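Long-range contact in BAG family molecular chaperone regulator 2 (Arabidopsis thaliana, PDB 4HWD), which probably acts as a co-chaperone in programmed cell death and stress responses, binding the ATPase domain of HSP70/HSC70 chaperones through its BAG domain: residues A25-I30 / D83-K88. Numbering follows the deposited sequence.
Sequences AFDTVI and DLLKIK
Phe26 meets Leu85 through its CB, which lies 4.0 Å from Leu85 CD1, while its ring leads away from 83-88. With CG anti to its own carbonyl carbon (chi1 -74°), the ring lies against Asn40, Leu41 and Leu44 of helix 38-57 and Val36 of the loop before it. A large aromatic suits this place because its base can touch one helix while its ring covers another. Asp27, exposed to solvent, offers leucine more backbone than carboxylate: Leu85 CD1 rests 3.7 Å from Asp27 N, and its second methyl, CD2, reaches 3.6 Å from Asp27 OD1. The two side chains cross at about a right angle, and an acid fits because its carboxylate can still meet water. One turn after Phe26, the buried Ile30 points toward helix 63-89 and slants across the base of Leu85, its CD1 being 4.2 Å from Leu85 CB and 3.9 Å from Leu85 O. Its branched, wholly apolar chain suits a site that also borders Val36. Beyond it, Lys88 runs out with CG anti to its backbone N (chi1 -156°) and bends at its last torsion, bringing NZ to 3.7 Å from Ile30 O, a loose polar approach near the end of helix 2-31. An alanine at Leu85 keeps CB beside Ile30 but lacks both methyls, so it would probably leave Phe26 CB without its partner here and open a gap beside the Asp27 backbone. The two segments run in the same general direction, their local axes 30° apart, on the first and third helices of the BAG domain's three-helix bundle. No hydrogen bond or salt bridge joins these segments, so their cohesion rests chiefly on apolar packing around Leu85, with charged groups at the solvent-facing margin.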
ATOM      1  N   ALA A  25      12.156  -0.092  -3.359  1.00 15.42           N
ATOM      2  CA  ALA A  25      13.437   0.594  -3.239  1.00 17.28           C
ATOM      3  C   ALA A  25      14.016   0.373  -1.837  1.00 16.80           C
ATOM      4  O   ALA A  25      15.209   0.090  -1.694  1.00 17.20           O
ATOM      5  CB  ALA A  25      13.270   2.079  -3.507  1.00 15.19           C
ATOM      6  N   PHE A  26      13.177   0.511  -0.809  1.00  9.49           N
ATOM      7  CA  PHE A  26      13.622   0.301   0.569  1.00  9.03           C
ATOM      8  C   PHE A  26      14.022  -1.155   0.743  1.00  9.53           C
ATOM      9  O   PHE A  26      15.012  -1.459   1.394  1.00 11.54           O
ATOM     10  CB  PHE A  26      12.512   0.618   1.588  1.00 11.13           C
ATOM     11  CG  PHE A  26      12.238   2.087   1.772  1.00 14.94           C
ATOM     12  CD1 PHE A  26      13.199   3.042   1.459  1.00 14.56           C
ATOM     13  CD2 PHE A  26      11.032   2.510   2.326  1.00 14.58           C
ATOM     14  CE1 PHE A  26      12.962   4.402   1.692  1.00 17.90           C
ATOM     15  CE2 PHE A  26      10.788   3.863   2.565  1.00 17.33           C
ATOM     16  CZ  PHE A  26      11.761   4.811   2.248  1.00 14.95           C
ATOM     17  N   ASP A  27      13.242  -2.055   0.158  1.00 12.21           N
ATOM     18  CA  ASP A  27      13.533  -3.480   0.250  1.00 13.25           C
ATOM     19  C   ASP A  27      14.920  -3.797  -0.314  1.00 13.03           C
ATOM     20  O   ASP A  27      15.698  -4.503   0.320  1.00 13.15           O
ATOM     21  CB  ASP A  27      12.467  -4.294  -0.494  1.00 13.08           C
ATOM     22  CG  ASP A  27      12.679  -5.798  -0.364  1.00 18.12           C
ATOM     23  OD1 ASP A  27      12.606  -6.315   0.772  1.00 23.63           O
ATOM     24  OD2 ASP A  27      12.913  -6.467  -1.397  1.00 25.27           O
ATOM     25  N   THR A  28      15.235  -3.274  -1.496  1.00 18.35           N
ATOM     26  CA  THR A  28      16.542  -3.540  -2.093  1.00 15.07           C
ATOM     27  C   THR A  28      17.677  -2.919  -1.275  1.00 16.78           C
ATOM     28  O   THR A  28      18.700  -3.563  -1.038  1.00 17.51           O
ATOM     29  CB  THR A  28      16.618  -3.042  -3.558  1.00 18.57           C
ATOM     30  OG1 THR A  28      16.430  -1.625  -3.603  1.00 31.78           O
ATOM     31  CG2 THR A  28      15.547  -3.717  -4.400  1.00 19.66           C
ATOM     32  N   VAL A  29      17.496  -1.678  -0.834  1.00  7.57           N
ATOM     33  CA  VAL A  29      18.510  -1.011  -0.023  1.00  9.79           C
ATOM     34  C   VAL A  29      18.807  -1.805   1.238  1.00 13.13           C
ATOM     35  O   VAL A  29      19.956  -2.108   1.533  1.00 16.71           O
ATOM     36  CB  VAL A  29      18.072   0.407   0.408  1.00 13.02           C
ATOM     37  CG1 VAL A  29      19.001   0.929   1.508  1.00 12.03           C
ATOM     38  CG2 VAL A  29      18.107   1.347  -0.788  1.00 10.00           C
ATOM     39  N   ILE A  30      17.764  -2.131   1.991  1.00 16.19           N
ATOM     40  CA  ILE A  30      17.926  -2.887   3.223  1.00 15.27           C
ATOM     41  C   ILE A  30      18.418  -4.309   2.937  1.00 22.16           C
ATOM     42  O   ILE A  30      19.225  -4.856   3.684  1.00 24.26           O
ATOM     43  CB  ILE A  30      16.587  -2.926   4.018  1.00 18.21           C
ATOM     44  CG1 ILE A  30      16.240  -1.517   4.518  1.00 15.24           C
ATOM     45  CG2 ILE A  30      16.697  -3.880   5.199  1.00 19.01           C
ATOM     46  CD1 ILE A  30      14.911  -1.426   5.258  1.00 16.02           C
ATOM     47  N   ASP A  83       6.467  -4.432   7.722  1.00  6.83           N
ATOM     48  CA  ASP A  83       6.664  -4.769   9.140  1.00 10.89           C
ATOM     49  C   ASP A  83       7.986  -5.521   9.290  1.00  9.77           C
ATOM     50  O   ASP A  83       8.715  -5.341  10.270  1.00 10.06           O
ATOM     51  CB  ASP A  83       5.545  -5.669   9.674  1.00  8.56           C
ATOM     52  CG  ASP A  83       4.217  -4.951   9.800  1.00 12.04           C
ATOM     53  OD1 ASP A  83       4.210  -3.752  10.150  1.00 17.15           O
ATOM     54  OD2 ASP A  83       3.179  -5.604   9.567  1.00 10.90           O
ATOM     55  N   LEU A  84       8.280  -6.384   8.323  1.00  7.91           N
ATOM     56  CA  LEU A  84       9.516  -7.156   8.353  1.00  8.49           C
ATOM     57  C   LEU A  84      10.726  -6.296   8.000  1.00 11.42           C
ATOM     58  O   LEU A  84      11.832  -6.557   8.474  1.00 12.41           O
ATOM     59  CB  LEU A  84       9.402  -8.366   7.423  1.00  6.62           C
ATOM     60  CG  LEU A  84       8.666  -9.566   8.048  1.00 12.67           C
ATOM     61  CD1 LEU A  84       7.324  -9.118   8.608  1.00 15.28           C
ATOM     62  CD2 LEU A  84       8.470 -10.676   7.013  1.00 11.04           C
ATOM     63  N   LEU A  85      10.528  -5.273   7.169  1.00 10.81           N
ATOM     64  CA  LEU A  85      11.638  -4.383   6.827  1.00 11.03           C
ATOM     65  C   LEU A  85      12.023  -3.554   8.051  1.00 10.52           C
ATOM     66  O   LEU A  85      13.198  -3.271   8.269  1.00 11.10           O
ATOM     67  CB  LEU A  85      11.277  -3.437   5.665  1.00  7.91           C
ATOM     68  CG  LEU A  85      11.260  -4.005   4.236  1.00  8.83           C
ATOM     69  CD1 LEU A  85      11.254  -2.864   3.222  1.00  7.61           C
ATOM     70  CD2 LEU A  85      12.489  -4.872   4.024  1.00  6.33           C
ATOM     71  N   LYS A  86      11.028  -3.161   8.840  1.00 13.80           N
ATOM     72  CA  LYS A  86      11.273  -2.367  10.045  1.00 17.97           C
ATOM     73  C   LYS A  86      12.106  -3.166  11.031  1.00 20.03           C
ATOM     74  O   LYS A  86      13.034  -2.647  11.642  1.00 24.66           O
ATOM     75  CB  LYS A  86       9.952  -1.967  10.713  1.00 18.26           C
ATOM     76  CG  LYS A  86       9.163  -0.909   9.965  1.00 19.76           C
ATOM     77  CD  LYS A  86       7.845  -0.593  10.647  1.00 22.39           C
ATOM     78  CE  LYS A  86       8.050  -0.027  12.043  1.00 31.46           C
ATOM     79  NZ  LYS A  86       6.748   0.288  12.713  1.00 27.29           N
ATOM     80  N   ILE A  87      11.760  -4.438  11.182  1.00 15.87           N
ATOM     81  CA  ILE A  87      12.466  -5.323  12.092  1.00 21.55           C
ATOM     82  C   ILE A  87      13.898  -5.523  11.606  1.00 25.57           C
ATOM     83  O   ILE A  87      14.855  -5.381  12.373  1.00 20.92           O
ATOM     84  CB  ILE A  87      11.730  -6.693  12.191  1.00 13.39           C
ATOM     85  CG1 ILE A  87      10.470  -6.529  13.048  1.00 14.67           C
ATOM     86  CG2 ILE A  87      12.656  -7.762  12.761  1.00 14.26           C
ATOM     87  CD1 ILE A  87       9.554  -7.734  13.058  1.00  7.94           C
ATOM     88  N   LYS A  88      14.027  -5.827  10.319  1.00 26.76           N
ATOM     89  CA  LYS A  88      15.312  -6.077   9.679  1.00 26.52           C
ATOM     90  C   LYS A  88      16.221  -4.843   9.642  1.00 28.42           C
ATOM     91  O   LYS A  88      17.448  -4.965   9.665  1.00 25.92           O
ATOM     92  CB  LYS A  88      15.056  -6.588   8.264  1.00 26.04           C
ATOM     93  CG  LYS A  88      16.164  -7.412   7.664  1.00 39.97           C
ATOM     94  CD  LYS A  88      15.650  -8.142   6.429  1.00 42.15           C
ATOM     95  CE  LYS A  88      16.761  -8.890   5.718  1.00 54.35           C
ATOM     96  NZ  LYS A  88      17.813  -7.962   5.233  1.00 28.83           N
TER